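Local coordinates for protein prophenoloxidase b (Marsupenaeus japonicus, PDB 3WKY) that probably acts, once activated, as a type 3 copper oxidoreductase of the hemolymph, oxidising phenols at a dicopper-oxygen centre, at residues Gly421-Leu426 with Ile489-Pro494; Lys499-Arg504 with Asp536-Gly541; Phe279-Arg284 with His368-Lys373. One frame throughout, in Å; residues are numbered along the deposited sequence. Where two conformers were deposited one is given.

Interaction 1 (Gly421-Leu426 with Ile489-Pro494); sequences GNITVL and ITVNNP. With NAG (2-acetamido-2-deoxy-beta-D-glucopyranose), chain E.
Thr424-Leu426 and Ile489-Asn493 pair as neighbouring antiparallel strands, their short axes 4.5 Å apart at closest approach. Strand 485-493 is the middle one of a three-stranded antiparallel sheet in the Ig-like domain, and strand 424-432 is at its edge. Thr424 and Asn492 form a hydrogen-bonded pair: Thr424 N gives to Asn492 O, and Asn492 N gives to Thr424 O at 2.8 Å. Val425 and Val491 are the next, non-hydrogen-bonded pair. Leu426 N then reaches Thr490 O at 2.7 Å.

The side chains of Val425 and Val491 share one face of the sheet. There the CG1 branch of Val425 meets CG2 of Ile489 at 4.0 Å. Ile423 was modelled in two conformers. In the one described here, CG2 is anti to its own backbone N, and this branch packs on Val491 CB at 3.6 Å. Ala596 and Val594 of strand 588-598 cover this apolar side. On the face of Thr424 and Asn492, Leu426 CD1 lies 3.8 Å from Asn492 CB.

In the same conformer, the other branch of Ile423 ends in CD1, which rests against Asn493 CB at 3.6 Å. The amide of Asn493 is held by Thr495 and Asp497. Just before the strand, Asn422 carries an N-linked glycan, with its ND2 bonded to C1 of the sugar at 1.4 Å.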
loop_
_atom_site.group_PDB
_atom_site.type_symbol
_atom_site.label_atom_id
_atom_site.label_comp_id
_atom_site.label_asym_id
_atom_site.label_seq_id
_atom_site.Cartn_x
_atom_site.Cartn_y
_atom_site.Cartn_z
ATOM N N GLY A 421 -24.210 41.089 33.332
ATOM C CA GLY A 421 -25.619 41.410 33.158
ATOM C C GLY A 421 -26.236 41.911 34.455
ATOM O O GLY A 421 -25.750 41.581 35.536
ATOM N N ASN A 422 -27.312 42.687 34.348
ATOM C CA ASN A 422 -27.970 43.241 35.535
ATOM C C ASN A 422 -28.904 42.241 36.219
ATOM O O ASN A 422 -29.229 42.390 37.400
ATOM C CB ASN A 422 -28.752 44.510 35.161
ATOM C CG ASN A 422 -27.848 45.704 34.901
ATOM O OD1 ASN A 422 -27.136 46.159 35.792
ATOM N ND2 ASN A 422 -27.882 46.221 33.682
ATOM N N ILE A 423 -29.351 41.225 35.484
ATOM C CA ILE A 423 -30.328 40.272 36.012
ATOM C C ILE A 423 -29.637 39.025 36.557
ATOM O O ILE A 423 -28.716 38.509 35.932
ATOM C CB ILE A 423 -31.356 39.881 34.934
ATOM C CG1 ILE A 423 -32.112 41.120 34.456
ATOM C CG2 ILE A 423 -32.328 38.854 35.463
ATOM C CD1 ILE A 423 -32.810 41.860 35.570
ATOM N N THR A 424 -30.077 38.559 37.725
ATOM C CA THR A 424 -29.557 37.349 38.357
ATOM C C THR A 424 -30.481 36.179 38.039
ATOM O O THR A 424 -31.699 36.308 38.128
ATOM C CB THR A 424 -29.487 37.515 39.906
ATOM O OG1 THR A 424 -28.449 38.441 40.248
ATOM C CG2 THR A 424 -29.196 36.184 40.578
ATOM N N VAL A 425 -29.923 35.038 37.646
ATOM C CA VAL A 425 -30.755 33.855 37.465
ATOM C C VAL A 425 -30.752 33.026 38.751
ATOM O O VAL A 425 -29.688 32.624 39.235
ATOM C CB VAL A 425 -30.276 32.996 36.269
ATOM C CG1 VAL A 425 -31.131 31.744 36.138
ATOM C CG2 VAL A 425 -30.332 33.813 34.991
ATOM N N LEU A 426 -31.938 32.770 39.303
ATOM C CA LEU A 426 -32.042 32.140 40.616
ATOM C C LEU A 426 -32.410 30.667 40.556
ATOM O O LEU A 426 -32.000 29.884 41.411
ATOM C CB LEU A 426 -33.073 32.874 41.484
ATOM C CG LEU A 426 -32.713 34.305 41.875
ATOM C CD1 LEU A 426 -33.867 34.961 42.640
ATOM C CD2 LEU A 426 -31.453 34.305 42.709
ATOM N N ILE A 489 -38.028 29.961 34.400
ATOM C CA ILE A 489 -36.804 30.556 34.886
ATOM C C ILE A 489 -37.180 31.568 35.964
ATOM O O ILE A 489 -38.012 32.444 35.729
ATOM C CB ILE A 489 -36.056 31.304 33.770
ATOM C CG1 ILE A 489 -35.876 30.407 32.531
ATOM C CG2 ILE A 489 -34.706 31.811 34.279
ATOM C CD1 ILE A 489 -35.202 29.071 32.824
ATOM N N THR A 490 -36.576 31.434 37.138
ATOM C CA THR A 490 -36.766 32.416 38.204
ATOM C C THR A 490 -35.587 33.378 38.164
ATOM O O THR A 490 -34.429 32.946 38.235
ATOM C CB THR A 490 -36.823 31.732 39.574
ATOM O OG1 THR A 490 -37.879 30.755 39.578
ATOM C CG2 THR A 490 -37.091 32.758 40.686
ATOM N N VAL A 491 -35.867 34.674 38.032
ATOM C CA VAL A 491 -34.800 35.667 37.991
ATOM C C VAL A 491 -35.009 36.759 39.043
ATOM O O VAL A 491 -36.100 36.897 39.597
ATOM C CB VAL A 491 -34.670 36.325 36.614
ATOM C CG1 VAL A 491 -34.510 35.263 35.522
ATOM C CG2 VAL A 491 -35.873 37.203 36.317
ATOM N N ASN A 492 -33.957 37.523 39.311
ATOM C CA ASN A 492 -34.081 38.703 40.158
ATOM C C ASN A 492 -33.519 39.933 39.477
ATOM O O ASN A 492 -32.410 39.906 38.935
ATOM C CB ASN A 492 -33.384 38.512 41.506
ATOM C CG ASN A 492 -33.670 39.662 42.470
ATOM O OD1 ASN A 492 -34.831 39.935 42.779
ATOM N ND2 ASN A 492 -32.620 40.343 42.938
ATOM N N ASN A 493 -34.296 41.012 39.497
ATOM C CA ASN A 493 -33.811 42.311 39.074
ATOM C C ASN A 493 -33.523 43.094 40.344
ATOM O O ASN A 493 -34.453 43.529 41.026
ATOM C CB ASN A 493 -34.875 43.020 38.237
ATOM C CG ASN A 493 -34.488 44.437 37.863
ATOM O OD1 ASN A 493 -33.412 44.926 38.210
ATOM N ND2 ASN A 493 -35.373 45.107 37.132
ATOM N N PRO A 494 -32.233 43.253 40.677
ATOM C CA PRO A 494 -31.843 43.943 41.910
ATOM C C PRO A 494 -31.738 45.448 41.724
ATOM O O PRO A 494 -31.418 46.149 42.680
ATOM C CB PRO A 494 -30.459 43.365 42.200
ATOM C CG PRO A 494 -29.888 43.097 40.819
ATOM C CD PRO A 494 -31.078 42.631 39.995
HETATM C C1 NAG E . -27.136 47.457 33.649
HETATM C C2 NAG E . -25.817 47.345 32.861
HETATM C C3 NAG E . -25.382 48.591 32.080
HETATM C C4 NAG E . -26.497 49.586 31.785
HETATM C C5 NAG E . -27.358 49.745 33.020
HETATM C C6 NAG E . -28.407 50.834 32.817
HETATM C C7 NAG E . -24.329 45.780 34.043
HETATM C C8 NAG E . -24.102 45.437 35.487
HETATM N N2 NAG E . -24.737 47.023 33.784
HETATM O O3 NAG E . -24.814 48.181 30.855
HETATM O O4 NAG E . -25.953 50.837 31.427
HETATM O O5 NAG E . -27.987 48.508 33.234
HETATM O O6 NAG E . -29.151 50.552 31.651
HETATM O O7 NAG E . -24.128 44.927 33.178
#

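Interaction 2 (Lys499-Arg504 with Asp536-Gly541); sequences KRMKLR and DPIAPG. With NAG (2-acetamido-2-deoxy-beta-D-glucopyranose), chain E.
A single antiparallel beta bridge in the Ig-like domain joins Lys499 to Ile538, beside the glycan on Asn422. Lys499 lies just before strand 501-509, and Ile538 is in the loop that leads from strand 528-534 to strand 541-548. The two residues form a hydrogen-bonded pair. Lys499 N gives to Ile538 O at 2.9 Å. Ile538 N returns a nearly straight bond to Lys499 O at 2.6 Å, with an angle of 173° at the hydrogen. Pro537 CA adds a CA-H...O contact to the same Lys499 O at 3.4 Å. Ile538 O also accepts from the side-chain amide of Asn493, which ties the loop to strand 485-493.

The side-chain contact across the bridge is apolar. Met501 CG meets Ile538 CG1 at 4.1 Å, and the two chains cross at a slant. The first torsion of Met501 (chi1 64°) sets CG between its backbone N and carbonyl carbon, and this places it against Ile538 CG1. Ala543 and Ile545 of strand 541-548 pack on Ile538, while Ala596 of strand 588-598 packs on Met501. Both residues are buried.

Lys499 leads away from the loop toward the sugar. Its chain bends at chi2 (-69°) and then runs extended to the amine, where NZ donates to the ring oxygen O5 of the sugar at 2.8 Å.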
loop_
_atom_site.group_PDB
_atom_site.type_symbol
_atom_site.label_atom_id
_atom_site.label_comp_id
_atom_site.label_asym_id
_atom_site.label_seq_id
_atom_site.Cartn_x
_atom_site.Cartn_y
_atom_site.Cartn_z
ATOM N N LYS A 499 -36.024 46.310 33.642
ATOM C CA LYS A 499 -34.904 45.886 32.808
ATOM C C LYS A 499 -35.403 44.935 31.731
ATOM O O LYS A 499 -36.229 44.062 32.005
ATOM C CB LYS A 499 -33.838 45.187 33.654
ATOM C CG LYS A 499 -33.092 46.077 34.644
ATOM C CD LYS A 499 -32.180 47.059 33.931
ATOM C CE LYS A 499 -31.368 47.867 34.931
ATOM N NZ LYS A 499 -30.557 48.915 34.257
ATOM N N ARG A 500 -34.921 45.127 30.507
ATOM C CA ARG A 500 -35.205 44.201 29.419
ATOM C C ARG A 500 -34.106 43.149 29.414
ATOM O O ARG A 500 -32.941 43.455 29.687
ATOM C CB ARG A 500 -35.182 44.911 28.067
ATOM C CG ARG A 500 -36.206 46.013 27.878
ATOM C CD ARG A 500 -36.175 46.541 26.441
ATOM N NE ARG A 500 -34.815 46.801 25.967
ATOM C CZ ARG A 500 -34.086 47.854 26.332
ATOM N NH1 ARG A 500 -34.586 48.743 27.181
ATOM N NH2 ARG A 500 -32.857 48.020 25.855
ATOM N N MET A 501 -34.464 41.912 29.108
ATOM C CA MET A 501 -33.432 40.906 28.951
ATOM C C MET A 501 -33.765 39.904 27.860
ATOM O O MET A 501 -34.929 39.750 27.468
ATOM C CB MET A 501 -33.195 40.192 30.269
ATOM C CG MET A 501 -34.380 39.432 30.727
ATOM S SD MET A 501 -33.882 37.736 30.936
ATOM C CE MET A 501 -34.601 37.421 32.532
ATOM N N LYS A 502 -32.724 39.249 27.360
ATOM C CA LYS A 502 -32.883 38.134 26.435
ATOM C C LYS A 502 -32.420 36.862 27.153
ATOM O O LYS A 502 -31.323 36.821 27.708
ATOM C CB LYS A 502 -32.077 38.381 25.160
ATOM C CG LYS A 502 -31.894 37.135 24.289
ATOM C CD LYS A 502 -31.581 37.513 22.843
ATOM C CE LYS A 502 -32.866 37.740 22.064
ATOM N NZ LYS A 502 -32.607 38.151 20.655
ATOM N N LEU A 503 -33.284 35.852 27.196
ATOM C CA LEU A 503 -32.914 34.571 27.779
ATOM C C LEU A 503 -32.303 33.723 26.660
ATOM O O LEU A 503 -32.822 33.691 25.545
ATOM C CB LEU A 503 -34.129 33.875 28.367
ATOM C CG LEU A 503 -34.539 34.419 29.742
ATOM C CD1 LEU A 503 -35.875 33.836 30.170
ATOM C CD2 LEU A 503 -33.456 34.082 30.758
ATOM N N ARG A 504 -31.189 33.065 26.963
ATOM C CA ARG A 504 -30.491 32.251 25.967
ATOM C C ARG A 504 -30.319 30.896 26.596
ATOM O O ARG A 504 -29.640 30.764 27.611
ATOM C CB ARG A 504 -29.129 32.862 25.685
ATOM C CG ARG A 504 -29.198 34.287 25.181
ATOM C CD ARG A 504 -27.827 34.877 25.063
ATOM N NE ARG A 504 -27.886 36.277 24.673
ATOM C CZ ARG A 504 -27.931 36.713 23.421
ATOM N NH1 ARG A 504 -27.891 35.852 22.400
ATOM N NH2 ARG A 504 -27.991 38.015 23.188
ATOM N N ASP A 536 -40.611 40.240 28.323
ATOM C CA ASP A 536 -41.188 41.517 28.716
ATOM C C ASP A 536 -40.204 42.156 29.689
ATOM O O ASP A 536 -39.426 41.447 30.333
ATOM C CB ASP A 536 -42.534 41.304 29.416
ATOM C CG ASP A 536 -43.576 40.680 28.506
ATOM O OD1 ASP A 536 -43.607 41.033 27.306
ATOM O OD2 ASP A 536 -44.363 39.841 28.993
ATOM N N PRO A 537 -40.218 43.494 29.793
ATOM C CA PRO A 537 -39.407 44.175 30.811
ATOM C C PRO A 537 -39.613 43.559 32.196
ATOM O O PRO A 537 -40.742 43.205 32.550
ATOM C CB PRO A 537 -39.953 45.604 30.785
ATOM C CG PRO A 537 -40.424 45.786 29.380
ATOM C CD PRO A 537 -40.971 44.447 28.954
ATOM N N ILE A 538 -38.530 43.408 32.953
ATOM C CA ILE A 538 -38.585 42.790 34.270
ATOM C C ILE A 538 -38.636 43.892 35.330
ATOM O O ILE A 538 -37.751 44.747 35.379
ATOM C CB ILE A 538 -37.326 41.911 34.521
ATOM C CG1 ILE A 538 -37.132 40.899 33.384
ATOM C CG2 ILE A 538 -37.423 41.175 35.845
ATOM C CD1 ILE A 538 -38.200 39.842 33.336
ATOM N N ALA A 539 -39.678 43.878 36.153
ATOM C CA ALA A 539 -39.809 44.849 37.243
ATOM C C ALA A 539 -38.745 44.583 38.294
ATOM O O ALA A 539 -38.298 43.440 38.449
ATOM C CB ALA A 539 -41.191 44.749 37.873
ATOM N N PRO A 540 -38.350 45.629 39.037
ATOM C CA PRO A 540 -37.478 45.403 40.191
ATOM C C PRO A 540 -38.037 44.274 41.044
ATOM O O PRO A 540 -39.255 44.193 41.224
ATOM C CB PRO A 540 -37.552 46.736 40.938
ATOM C CG PRO A 540 -37.712 47.739 39.831
ATOM C CD PRO A 540 -38.602 47.064 38.806
ATOM N N GLY A 541 -37.166 43.390 41.521
ATOM C CA GLY A 541 -37.601 42.226 42.269
ATOM C C GLY A 541 -37.584 40.923 41.480
ATOM O O GLY A 541 -37.015 40.830 40.386
HETATM C C1 NAG E . -27.136 47.457 33.649
HETATM C C2 NAG E . -25.817 47.345 32.861
HETATM C C3 NAG E . -25.382 48.591 32.080
HETATM C C4 NAG E . -26.497 49.586 31.785
HETATM C C5 NAG E . -27.358 49.745 33.020
HETATM C C6 NAG E . -28.407 50.834 32.817
HETATM C C7 NAG E . -24.329 45.780 34.043
HETATM C C8 NAG E . -24.102 45.437 35.487
HETATM N N2 NAG E . -24.737 47.023 33.784
HETATM O O3 NAG E . -24.814 48.181 30.855
HETATM O O4 NAG E . -25.953 50.837 31.427
HETATM O O5 NAG E . -27.987 48.508 33.234
HETATM O O6 NAG E . -29.151 50.552 31.651
HETATM O O7 NAG E . -24.128 44.927 33.178
#

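Interaction 3 (Phe279-Arg284 with His368-Lys373); sequences FFQDIR and HDPAKK. With EDO (1,2-ethanediol), chain M.
Arg284 N gives the one backbone hydrogen bond between the two segments, to Pro370 O at 2.9 Å. Ile283 CA adds a CA-H...O contact to that oxygen. Pro370 and Ala371 are the central residues of a type I beta turn, closed by Lys372 N to Asp369 O.

The Arg284 side chain turns back side-on: NH2 and NE both donate to Asp282 O, at 2.8 and 3.2 Å. This holds the guanidinium flat over the turn, with Ala371 CB 3.9 Å from its plane, over its centre. With an alanine in place of Arg284, Asp282 O is likely to lose both side-chain donors and Ala371 CB the guanidinium face that lies on it.

Packing gathers on the Pro370 ring. The Ile283 side chain crosses it at about a right angle, with CD1 3.8 Å from Pro370 CB. The polar Gln281 OE1 approaches Pro370 CG at 3.4 Å, while NE2 bonds to Phe279 O.

Arg180 of a second subunit bonds to Arg284 O and Ala371 O, and Asp282 OD2 is hydrogen-bonded to Ser295 OG of a third. At these interfaces the contact joins the loop before helix 294-310 to the loop after helix 356-365, and Phe363 of helix 356-365 packs on Ile283.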
loop_
_atom_site.group_PDB
_atom_site.type_symbol
_atom_site.label_atom_id
_atom_site.label_comp_id
_atom_site.label_asym_id
_atom_site.label_seq_id
_atom_site.Cartn_x
_atom_site.Cartn_y
_atom_site.Cartn_z
ATOM N N PHE A 279 -13.924 6.213 -3.086
ATOM C CA PHE A 279 -13.038 7.375 -3.011
ATOM C C PHE A 279 -13.723 8.668 -3.447
ATOM O O PHE A 279 -14.571 8.680 -4.346
ATOM C CB PHE A 279 -11.768 7.174 -3.856
ATOM C CG PHE A 279 -10.796 6.176 -3.273
ATOM C CD1 PHE A 279 -9.805 6.590 -2.386
ATOM C CD2 PHE A 279 -10.861 4.830 -3.627
ATOM C CE1 PHE A 279 -8.897 5.678 -1.855
ATOM C CE2 PHE A 279 -9.967 3.912 -3.090
ATOM C CZ PHE A 279 -8.984 4.335 -2.203
ATOM N N PHE A 280 -13.328 9.752 -2.780
ATOM C CA PHE A 280 -13.649 11.130 -3.141
ATOM C C PHE A 280 -12.698 11.465 -4.295
ATOM O O PHE A 280 -11.477 11.556 -4.104
ATOM C CB PHE A 280 -13.351 11.966 -1.887
ATOM C CG PHE A 280 -13.730 13.439 -1.957
ATOM C CD1 PHE A 280 -15.029 13.863 -1.677
ATOM C CD2 PHE A 280 -12.748 14.409 -2.177
ATOM C CE1 PHE A 280 -15.350 15.237 -1.669
ATOM C CE2 PHE A 280 -13.053 15.769 -2.174
ATOM C CZ PHE A 280 -14.362 16.190 -1.911
ATOM N N GLN A 281 -13.244 11.621 -5.503
ATOM C CA GLN A 281 -12.401 11.703 -6.706
ATOM C C GLN A 281 -12.671 12.935 -7.549
ATOM O O GLN A 281 -13.768 13.493 -7.501
ATOM C CB GLN A 281 -12.623 10.475 -7.584
ATOM C CG GLN A 281 -12.268 9.163 -6.928
ATOM C CD GLN A 281 -13.060 8.016 -7.516
ATOM O OE1 GLN A 281 -12.738 7.539 -8.608
ATOM N NE2 GLN A 281 -14.129 7.592 -6.818
ATOM N N ASP A 282 -11.671 13.329 -8.340
ATOM C CA ASP A 282 -11.811 14.449 -9.273
ATOM C C ASP A 282 -13.071 14.268 -10.103
ATOM O O ASP A 282 -13.344 13.167 -10.590
ATOM C CB ASP A 282 -10.627 14.498 -10.258
ATOM C CG ASP A 282 -9.279 14.735 -9.586
ATOM O OD1 ASP A 282 -9.217 15.196 -8.431
ATOM O OD2 ASP A 282 -8.250 14.484 -10.250
ATOM N N ILE A 283 -13.847 15.335 -10.272
ATOM C CA ILE A 283 -15.041 15.227 -11.095
ATOM C C ILE A 283 -14.733 15.737 -12.471
ATOM O O ILE A 283 -14.534 16.932 -12.667
ATOM C CB ILE A 283 -16.214 16.043 -10.539
ATOM C CG1 ILE A 283 -16.587 15.537 -9.156
ATOM C CG2 ILE A 283 -17.406 15.946 -11.489
ATOM C CD1 ILE A 283 -16.977 14.074 -9.109
ATOM N N ARG A 284 -14.667 14.819 -13.425
ATOM C CA ARG A 284 -14.392 15.197 -14.798
ATOM C C ARG A 284 -15.729 15.376 -15.505
ATOM O O ARG A 284 -16.393 14.411 -15.870
ATOM C CB ARG A 284 -13.499 14.160 -15.457
ATOM C CG ARG A 284 -12.060 14.376 -15.033
ATOM C CD ARG A 284 -11.398 13.109 -14.623
ATOM N NE ARG A 284 -11.916 12.582 -13.362
ATOM C CZ ARG A 284 -11.593 11.375 -12.912
ATOM N NH1 ARG A 284 -10.783 10.612 -13.634
ATOM N NH2 ARG A 284 -12.073 10.930 -11.758
ATOM N N HIS A 368 -19.783 7.723 -7.375
ATOM C CA HIS A 368 -20.038 6.408 -7.969
ATOM C C HIS A 368 -19.639 6.376 -9.436
ATOM O O HIS A 368 -19.503 5.293 -10.011
ATOM C CB HIS A 368 -21.531 6.089 -7.884
ATOM C CG HIS A 368 -22.377 7.063 -8.638
ATOM N ND1 HIS A 368 -22.612 8.346 -8.188
ATOM C CD2 HIS A 368 -22.990 6.968 -9.844
ATOM C CE1 HIS A 368 -23.352 8.992 -9.072
ATOM N NE2 HIS A 368 -23.595 8.179 -10.085
ATOM N N ASP A 369 -19.490 7.552 -10.050
ATOM C CA ASP A 369 -19.149 7.662 -11.488
ATOM C C ASP A 369 -18.545 9.053 -11.764
ATOM O O ASP A 369 -19.138 9.872 -12.473
ATOM C CB ASP A 369 -20.423 7.409 -12.317
ATOM C CG ASP A 369 -20.194 7.468 -13.826
ATOM O OD1 ASP A 369 -19.052 7.282 -14.296
ATOM O OD2 ASP A 369 -21.182 7.709 -14.545
ATOM N N PRO A 370 -17.365 9.337 -11.173
ATOM C CA PRO A 370 -16.834 10.708 -11.166
ATOM C C PRO A 370 -16.309 11.207 -12.506
ATOM O O PRO A 370 -16.155 12.422 -12.665
ATOM C CB PRO A 370 -15.686 10.636 -10.145
ATOM C CG PRO A 370 -15.219 9.208 -10.226
ATOM C CD PRO A 370 -16.508 8.411 -10.410
ATOM N N ALA A 371 -16.029 10.302 -13.443
ATOM C CA ALA A 371 -15.576 10.710 -14.776
ATOM C C ALA A 371 -16.714 10.626 -15.796
ATOM O O ALA A 371 -16.495 10.790 -17.015
ATOM C CB ALA A 371 -14.401 9.864 -15.219
ATOM N N LYS A 372 -17.921 10.363 -15.295
ATOM C CA LYS A 372 -19.124 10.336 -16.124
ATOM C C LYS A 372 -18.982 9.405 -17.329
ATOM O O LYS A 372 -19.238 9.797 -18.464
ATOM C CB LYS A 372 -19.480 11.760 -16.555
ATOM C CG LYS A 372 -19.662 12.663 -15.337
ATOM C CD LYS A 372 -20.256 13.999 -15.699
ATOM C CE LYS A 372 -20.793 14.674 -14.446
ATOM N NZ LYS A 372 -21.978 13.947 -13.918
ATOM N N LYS A 373 -18.579 8.167 -17.053
ATOM C CA LYS A 373 -18.378 7.147 -18.071
ATOM C C LYS A 373 -19.642 6.328 -18.277
ATOM O O LYS A 373 -19.811 5.671 -19.301
ATOM C CB LYS A 373 -17.254 6.202 -17.618
ATOM C CG LYS A 373 -15.884 6.872 -17.531
ATOM C CD LYS A 373 -14.881 6.051 -16.699
ATOM C CE LYS A 373 -14.761 4.627 -17.168
ATOM N NZ LYS A 373 -13.725 3.885 -16.371
HETATM C C1 EDO M . -13.823 3.022 -5.403
HETATM O O1 EDO M . -13.872 4.454 -5.436
HETATM C C2 EDO M . -15.223 2.435 -5.581
HETATM O O2 EDO M . -15.771 2.743 -6.874
#

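All three contacts are partly buried. Interactions 1 and 2 belong to the same Ig-like domain and touch: Asn493 O and Gly541 N, 2.8 Å apart, probably form a hydrogen bond. Both turn buried apolar side chains toward strand 588-598, and their outer side carries one glycan, attached in the first and held by a lysine in the second. Interaction 1 is regular strand pairing, whereas interaction 2 is one bridge from a loop with a smaller buried patch. Interaction 3 is about 58 Å from interaction 1 between centres, in the copper-containing domain. It pairs two loops, uses a guanidinium and a proline ring, and lies at subunit interfaces, which the first two do not.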